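Local coordinates for AT-less polyketide synthase (Streptomyces platensis subsp. rosaceus, PDB 4QYR), which probably catalyses the condensation that lengthens acyl-carrier-protein-bound chains, as one ketosynthase domain of the isomigrastatin polyketide synthase, at residues P114-V119 with R191-I196; L160-P165 with V545-E550; R223-S228 with A378-R383. All blocks are in the same frame, centred on the assembly; numbering follows the deposited sequence. Where two conformers were deposited one is given.

Contact 1 of 3, residues P114-V119 with R191-I196; sequences PENTGV and RCEMAI
Gly118 and Ala195 pair at the heart of two parallel strands, and two backbone hydrogen bonds hold them together: Gly118 N to Met194 O at 3.3 Å, and the straighter Ile196 N to Gly118 O at 2.8 Å (168° at the hydrogen). Cys192 SG lies close to Gly118, 3.6 Å from its N, and a residue without a side chain accommodates the sulfur there. Ahead of the strands, a weak bond from Glu193 N to Asn116 O joins the two loops.

The apolar contacts lie at the two ends. The Pro114 ring lies across the selenomethionine Met194 at roughly a right angle, its CD 3.8 Å from SE, while further along Val119 CG2 meets Ile196 CD1 at 4.3 Å.

Polar side chains trim the loops. Asn116 brings OD1 against Glu193 CB, its amide turned 71° from the Glu193 carboxylate. Thr117, its OG1 beside the backbone N (chi1 -70°), returns a hydrogen bond to Pro114 O at 2.9 Å. In the conformer given, Arg191 NH2 bonds both His163 O and Glu267 O of the second subunit.

With helix 149-160 over Val119 and Ile196 and helix 175-189 over Ala195, this is the layered α/β arrangement of the thiolase fold.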
# COMPACT_ATOMS: atom_id res chain seq x y z
N PRO A 114 -7.15 -11.37 -17.72
CA PRO A 114 -8.01 -10.22 -18.03
C PRO A 114 -7.15 -8.98 -18.02
O PRO A 114 -6.14 -8.99 -17.32
CB PRO A 114 -9.01 -10.18 -16.89
CG PRO A 114 -8.83 -11.47 -16.17
CD PRO A 114 -7.47 -11.96 -16.42
N GLU A 115 -7.52 -7.94 -18.74
CA GLU A 115 -6.68 -6.76 -18.75
C GLU A 115 -6.79 -5.98 -17.43
O GLU A 115 -5.88 -5.23 -17.07
CB GLU A 115 -7.02 -5.86 -19.94
CG GLU A 115 -8.43 -5.33 -19.93
CD GLU A 115 -8.69 -4.44 -21.13
OE1 GLU A 115 -7.98 -3.42 -21.26
OE2 GLU A 115 -9.58 -4.77 -21.94
N ASN A 116 -7.86 -6.16 -16.68
CA ASN A 116 -7.88 -5.50 -15.39
C ASN A 116 -7.49 -6.50 -14.30
O ASN A 116 -8.27 -6.88 -13.44
CB ASN A 116 -9.23 -4.84 -15.11
CG ASN A 116 -10.35 -5.82 -14.93
OD1 ASN A 116 -10.27 -6.97 -15.36
ND2 ASN A 116 -11.41 -5.37 -14.26
N THR A 117 -6.25 -6.93 -14.36
CA THR A 117 -5.71 -7.78 -13.32
C THR A 117 -4.91 -6.91 -12.37
O THR A 117 -4.03 -6.15 -12.79
CB THR A 117 -4.82 -8.86 -13.90
OG1 THR A 117 -5.66 -9.80 -14.58
CG2 THR A 117 -4.06 -9.59 -12.80
N GLY A 118 -5.22 -7.04 -11.08
CA GLY A 118 -4.53 -6.28 -10.06
C GLY A 118 -3.32 -7.01 -9.54
O GLY A 118 -3.23 -8.23 -9.62
N VAL A 119 -2.38 -6.26 -8.99
CA VAL A 119 -1.14 -6.82 -8.49
C VAL A 119 -0.81 -6.18 -7.16
O VAL A 119 -0.59 -4.97 -7.10
CB VAL A 119 0.01 -6.58 -9.46
CG1 VAL A 119 1.32 -7.01 -8.82
CG2 VAL A 119 -0.25 -7.31 -10.80
N ARG A 191 -13.61 -4.52 -9.20
CA ARG A 191 -12.53 -3.75 -9.79
C ARG A 191 -11.58 -4.67 -10.54
O ARG A 191 -11.05 -4.31 -11.59
CB ARG A 191 -11.76 -2.96 -8.72
CG ARG A 191 -10.46 -2.32 -9.24
CD ARG A 191 -10.69 -1.39 -10.44
NE ARG A 191 -9.43 -0.79 -10.89
CZ ARG A 191 -8.84 -1.09 -12.03
NH1 ARG A 191 -9.40 -1.97 -12.86
NH2 ARG A 191 -7.70 -0.52 -12.36
N CYS A 192 -11.37 -5.86 -10.00
CA CYS A 192 -10.50 -6.83 -10.67
C CYS A 192 -11.28 -8.09 -11.03
O CYS A 192 -12.25 -8.47 -10.36
CB CYS A 192 -9.30 -7.17 -9.81
SG CYS A 192 -8.27 -5.74 -9.57
N GLU A 193 -10.85 -8.71 -12.12
CA GLU A 193 -11.48 -9.92 -12.60
C GLU A 193 -10.61 -11.11 -12.19
O GLU A 193 -11.09 -12.24 -12.05
CB GLU A 193 -11.68 -9.82 -14.10
CG GLU A 193 -12.61 -10.81 -14.69
CD GLU A 193 -12.78 -10.58 -16.18
OE1 GLU A 193 -12.78 -9.39 -16.60
OE2 GLU A 193 -12.86 -11.59 -16.93
N MSE A 194 -9.32 -10.83 -11.99
CA MSE A 194 -8.33 -11.75 -11.44
C MSE A 194 -7.26 -10.89 -10.78
O MSE A 194 -7.06 -9.76 -11.19
CB MSE A 194 -7.72 -12.62 -12.52
CG MSE A 194 -8.62 -13.76 -12.93
SE MSE A 194 -7.79 -14.98 -14.18
CE MSE A 194 -6.18 -15.30 -13.23
N ALA A 195 -6.57 -11.40 -9.76
CA ALA A 195 -5.48 -10.61 -9.16
C ALA A 195 -4.31 -11.47 -8.72
O ALA A 195 -4.44 -12.68 -8.52
CB ALA A 195 -5.98 -9.80 -8.00
N ILE A 196 -3.15 -10.84 -8.59
CA ILE A 196 -1.96 -11.49 -8.07
C ILE A 196 -1.57 -10.88 -6.72
O ILE A 196 -1.29 -9.67 -6.62
CB ILE A 196 -0.82 -11.35 -9.06
CG1 ILE A 196 -1.24 -11.96 -10.38
CG2 ILE A 196 0.44 -11.99 -8.54
CD1 ILE A 196 -0.35 -11.54 -11.53

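Contact 2 of 3, residues L160-P165 with V545-E550; sequences LDVHGP and VRREAE
Arg547 comes end-on to the C-terminus of helix 149-160, presenting the edge of its guanidinium to the carbonyl of Leu160. NH1 donates to Leu160 O at 2.8 Å with a bent angle of 143° at the hydrogen, the oxygen lying near the guanidinium plane. The model sets NH1 implausibly close to a neighbouring atom, so the exact place of this nitrogen, and with it the bond, is doubtful. The chain bends at chi3, which turns the guanidinium under Val545, two residues earlier: Val545 CG1 sits 4.1 Å above the plane, over the centre of one face.

Asp161 crosses the arginine at a slant, with carboxylate and guanidinium planes 28° apart. Its CG stands anti to the backbone N (chi1 -175°), carrying OD2 out alongside Val545, and these two side chains run antiparallel beside one another with Asp161 OD2 3.8 Å from Val545 CB. The salt bridge from OD2 to Arg547 NH1 is long, also 3.8 Å, and shares the doubt over that nitrogen, while OD1 accepts from Arg272 N of the second subunit.

Asp161 has positive phi and is the C-prime residue of a Schellman motif, the turn by which the helix ends. A long, charged arginine suits such a place, since it can span to a backbone oxygen at a helix C-terminus. The partial negative charge there, together with the carboxylate, would be expected to stabilise the guanidinium, so that the late loop 545-550 is probably held to the ketosynthase body in part by charge, with Val545 packing on Asp161, close to the dimer interface.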
# COMPACT_ATOMS: atom_id res chain seq x y z
N LEU A 160 3.32 -8.14 -17.48
CA LEU A 160 2.11 -8.87 -17.81
C LEU A 160 1.13 -8.09 -18.67
O LEU A 160 0.15 -8.64 -19.15
CB LEU A 160 1.42 -9.30 -16.53
CG LEU A 160 2.33 -10.17 -15.65
CD1 LEU A 160 1.56 -10.75 -14.48
CD2 LEU A 160 2.97 -11.26 -16.48
N ASP A 161 1.40 -6.80 -18.86
CA ASP A 161 0.48 -5.89 -19.54
C ASP A 161 -0.93 -5.95 -18.95
O ASP A 161 -1.90 -6.17 -19.66
CB ASP A 161 0.44 -6.18 -21.04
CG ASP A 161 -0.43 -5.18 -21.82
OD1 ASP A 161 -0.41 -3.97 -21.50
OD2 ASP A 161 -1.14 -5.62 -22.76
N VAL A 162 -1.05 -5.76 -17.65
CA VAL A 162 -2.37 -5.65 -17.05
C VAL A 162 -2.58 -4.24 -16.45
O VAL A 162 -1.62 -3.51 -16.27
CB VAL A 162 -2.55 -6.71 -16.00
CG1 VAL A 162 -2.30 -8.03 -16.61
CG2 VAL A 162 -1.59 -6.45 -14.87
N HIS A 163 -3.83 -3.89 -16.14
CA HIS A 163 -4.19 -2.51 -15.84
C HIS A 163 -4.97 -2.34 -14.56
O HIS A 163 -5.56 -1.29 -14.32
CB HIS A 163 -5.01 -1.94 -16.98
CG HIS A 163 -4.32 -2.02 -18.30
ND1 HIS A 163 -4.60 -3.00 -19.23
CD2 HIS A 163 -3.33 -1.26 -18.83
CE1 HIS A 163 -3.82 -2.83 -20.28
NE2 HIS A 163 -3.04 -1.79 -20.06
N GLY A 164 -5.01 -3.39 -13.74
CA GLY A 164 -5.65 -3.28 -12.44
C GLY A 164 -4.72 -2.45 -11.58
O GLY A 164 -3.64 -2.09 -12.02
N PRO A 165 -5.13 -2.14 -10.36
CA PRO A 165 -4.23 -1.47 -9.41
C PRO A 165 -2.95 -2.27 -9.19
O PRO A 165 -3.03 -3.50 -9.00
CB PRO A 165 -5.06 -1.43 -8.13
CG PRO A 165 -6.45 -1.41 -8.61
CD PRO A 165 -6.50 -2.27 -9.83
N VAL A 545 1.32 -7.34 -25.23
CA VAL A 545 0.62 -8.62 -25.14
C VAL A 545 -0.72 -8.59 -25.89
O VAL A 545 -1.65 -7.87 -25.50
CB VAL A 545 0.35 -9.03 -23.66
CG1 VAL A 545 -0.63 -10.20 -23.59
CG2 VAL A 545 1.66 -9.37 -22.93
N ARG A 546 -0.83 -9.38 -26.95
CA ARG A 546 -2.07 -9.46 -27.73
C ARG A 546 -3.06 -10.47 -27.13
O ARG A 546 -2.95 -11.67 -27.37
CB ARG A 546 -1.78 -9.82 -29.19
CG ARG A 546 -3.00 -9.67 -30.11
CD ARG A 546 -2.62 -9.51 -31.59
NE ARG A 546 -1.27 -9.99 -31.89
CZ ARG A 546 -0.39 -9.33 -32.63
NH1 ARG A 546 -0.70 -8.16 -33.16
NH2 ARG A 546 0.82 -9.85 -32.85
N ARG A 547 -4.01 -9.95 -26.36
CA ARG A 547 -5.08 -10.76 -25.79
C ARG A 547 -6.21 -10.95 -26.78
O ARG A 547 -7.22 -11.60 -26.47
CB ARG A 547 -5.61 -10.12 -24.52
CG ARG A 547 -4.69 -10.23 -23.36
CD ARG A 547 -5.24 -9.44 -22.20
NE ARG A 547 -4.19 -8.62 -21.63
CZ ARG A 547 -3.32 -9.07 -20.74
NH1 ARG A 547 -2.37 -8.27 -20.28
NH2 ARG A 547 -3.39 -10.32 -20.31
N GLU A 548 -6.06 -10.35 -27.96
CA GLU A 548 -7.02 -10.52 -29.03
C GLU A 548 -6.90 -11.91 -29.63
O GLU A 548 -5.83 -12.51 -29.61
CB GLU A 548 -6.81 -9.48 -30.13
CG GLU A 548 -6.49 -8.08 -29.63
CD GLU A 548 -6.06 -7.16 -30.76
OE1 GLU A 548 -5.12 -7.52 -31.51
OE2 GLU A 548 -6.67 -6.08 -30.91
N ALA A 549 -8.00 -12.41 -30.17
CA ALA A 549 -8.00 -13.72 -30.80
C ALA A 549 -7.77 -13.60 -32.30
O ALA A 549 -8.69 -13.31 -33.05
CB ALA A 549 -9.30 -14.44 -30.51
N GLU A 550 -6.53 -13.81 -32.73
CA GLU A 550 -6.24 -13.83 -34.15
C GLU A 550 -5.78 -15.22 -34.59
O GLU A 550 -5.22 -15.99 -33.80
CB GLU A 550 -5.18 -12.79 -34.51
CG GLU A 550 -3.78 -13.19 -34.10
CD GLU A 550 -2.73 -12.27 -34.68
OE1 GLU A 550 -3.05 -11.53 -35.64
OE2 GLU A 550 -1.58 -12.29 -34.19

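Contact 3 of 3, residues R223-S228 with A378-R383; sequences RCKTFS and ALHCDR
A type II turn from Lys225 to Ser228, in the loop that leads to strand 239-247, packs against the loop 378-383, where His380 and Cys381 meet it. Lys225 O takes two donors from the same face of its carbonyl plane: Ser228 N at 3.1 Å closes the turn, and Ser228 OG at 3.0 Å reinforces it. Serine suits this corner because its short hydroxyl can fold back onto the turn that its own backbone closes. Across the contact, Ser228 CB rests by His380 O, and Ser228 CA makes a CA-H...O contact with Arg383 O at 3.5 Å.

Arg223 covers one face of the His380 ring: its CB makes a CH-pi contact, 4.3 Å from the centroid and 15° off the normal, and its CG lies beside NE2 and CE1. Beyond CG the chain bends at chi2 (68°), and the guanidinium, 73° from the ring plane, goes on to a salt bridge with Asp36. Lys225 crosses the histidine at about a right angle, its CG packed 3.5 Å from His380 CB, before its amine reaches Asp221 and Asp232.

Cys381 SG, compact and apolar enough to fit beside a buried aromatic residue, lies 3.6 Å from Phe227 CB. The Phe227 side chain touches Val318 of helix 313-331 and Val396 of strand 394-396, while Cys224 and Thr226 rest on helix 348-351.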
# COMPACT_ATOMS: atom_id res chain seq x y z
N ARG A 223 16.12 -19.71 16.76
CA ARG A 223 14.97 -20.53 16.41
C ARG A 223 13.67 -19.87 16.83
O ARG A 223 13.62 -19.20 17.87
CB ARG A 223 15.09 -21.92 17.02
CG ARG A 223 15.53 -23.01 16.03
CD ARG A 223 16.96 -22.83 15.57
NE ARG A 223 17.37 -23.85 14.62
CZ ARG A 223 18.62 -24.03 14.19
NH1 ARG A 223 18.89 -25.00 13.32
NH2 ARG A 223 19.60 -23.24 14.60
N CYS A 224 12.63 -20.03 16.02
CA CYS A 224 11.30 -19.59 16.42
C CYS A 224 10.64 -20.67 17.22
O CYS A 224 9.92 -21.49 16.67
CB CYS A 224 10.43 -19.26 15.23
SG CYS A 224 10.77 -17.70 14.45
N LYS A 225 10.88 -20.68 18.53
CA LYS A 225 10.32 -21.74 19.34
C LYS A 225 8.91 -21.36 19.75
O LYS A 225 8.62 -21.18 20.93
CB LYS A 225 11.20 -22.01 20.55
CG LYS A 225 12.59 -22.51 20.17
CD LYS A 225 13.49 -22.63 21.39
CE LYS A 225 13.81 -21.27 21.96
NZ LYS A 225 15.01 -20.67 21.34
N THR A 226 8.04 -21.22 18.75
CA THR A 226 6.64 -20.88 18.94
C THR A 226 5.92 -21.87 19.85
O THR A 226 6.07 -23.08 19.68
CB THR A 226 5.89 -20.84 17.61
OG1 THR A 226 6.60 -20.01 16.69
CG2 THR A 226 4.47 -20.30 17.79
N PHE A 227 5.15 -21.32 20.79
CA PHE A 227 4.37 -22.04 21.80
C PHE A 227 5.22 -22.67 22.89
O PHE A 227 4.69 -23.12 23.90
CB PHE A 227 3.49 -23.11 21.17
CG PHE A 227 2.64 -22.60 20.05
CD1 PHE A 227 2.59 -23.29 18.84
CD2 PHE A 227 1.89 -21.44 20.20
CE1 PHE A 227 1.79 -22.83 17.78
CE2 PHE A 227 1.10 -20.97 19.15
CZ PHE A 227 1.05 -21.68 17.94
N SER A 228 6.53 -22.70 22.71
CA SER A 228 7.40 -23.32 23.70
C SER A 228 7.43 -22.53 24.99
O SER A 228 7.00 -21.38 25.03
CB SER A 228 8.82 -23.46 23.18
OG SER A 228 9.58 -22.32 23.53
N ALA A 378 4.63 -29.25 14.98
CA ALA A 378 5.28 -28.02 15.39
C ALA A 378 6.60 -28.40 16.03
O ALA A 378 6.77 -29.52 16.50
CB ALA A 378 4.40 -27.23 16.35
N LEU A 379 7.55 -27.47 16.04
CA LEU A 379 8.91 -27.83 16.43
C LEU A 379 9.40 -27.07 17.64
O LEU A 379 8.86 -26.02 17.99
CB LEU A 379 9.85 -27.60 15.25
CG LEU A 379 10.06 -28.78 14.30
CD1 LEU A 379 8.76 -29.35 13.76
CD2 LEU A 379 10.95 -28.32 13.17
N HIS A 380 10.44 -27.62 18.28
CA HIS A 380 11.02 -27.08 19.52
C HIS A 380 9.96 -26.88 20.59
O HIS A 380 10.09 -26.02 21.46
CB HIS A 380 11.73 -25.76 19.26
CG HIS A 380 12.51 -25.73 18.00
ND1 HIS A 380 12.02 -25.18 16.83
CD2 HIS A 380 13.75 -26.19 17.71
CE1 HIS A 380 12.93 -25.30 15.88
NE2 HIS A 380 13.99 -25.90 16.38
N CYS A 381 8.92 -27.68 20.54
CA CYS A 381 7.74 -27.38 21.31
C CYS A 381 7.43 -28.53 22.26
O CYS A 381 6.27 -28.83 22.53
CB CYS A 381 6.57 -27.12 20.35
SG CYS A 381 5.22 -26.26 21.10
N ASP A 382 8.48 -29.16 22.77
CA ASP A 382 8.30 -30.30 23.66
C ASP A 382 7.70 -29.89 24.99
O ASP A 382 6.86 -30.59 25.54
CB ASP A 382 9.63 -31.04 23.87
CG ASP A 382 10.28 -31.45 22.56
OD1 ASP A 382 9.59 -32.05 21.70
OD2 ASP A 382 11.49 -31.18 22.38
N ARG A 383 8.12 -28.74 25.50
CA ARG A 383 7.57 -28.22 26.74
C ARG A 383 6.72 -26.97 26.46
O ARG A 383 7.26 -25.92 26.10
CB ARG A 383 8.70 -27.91 27.72
CG ARG A 383 8.24 -27.43 29.07
CD ARG A 383 8.02 -28.61 29.99
NE ARG A 383 9.19 -29.48 30.07
CZ ARG A 383 9.67 -29.99 31.20
NH1 ARG A 383 9.08 -29.69 32.36
NH2 ARG A 383 10.73 -30.79 31.19

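In the fold
Contacts 1 and 2 form one continuous region, with centres about 11 Å apart. Loop 160-165 runs beside 114-119 and is probably hydrogen-bonded to it twice, Glu115 O to His163 N at 2.6 Å and Val119 N to Pro165 O at 2.8 Å, so strand 117-122 flanks the loop on which 545-550 lands, just before the edge strand 166-169. Both reach the second subunit, whereas contact 3 touches no other chain. Contact 3 lies on the opposite side of the chain's centre, about 39 Å from contact 1 and 47 Å from contact 2 between centres. In sequence it is nested within the long loop closed by contact 2, and it follows contact 1.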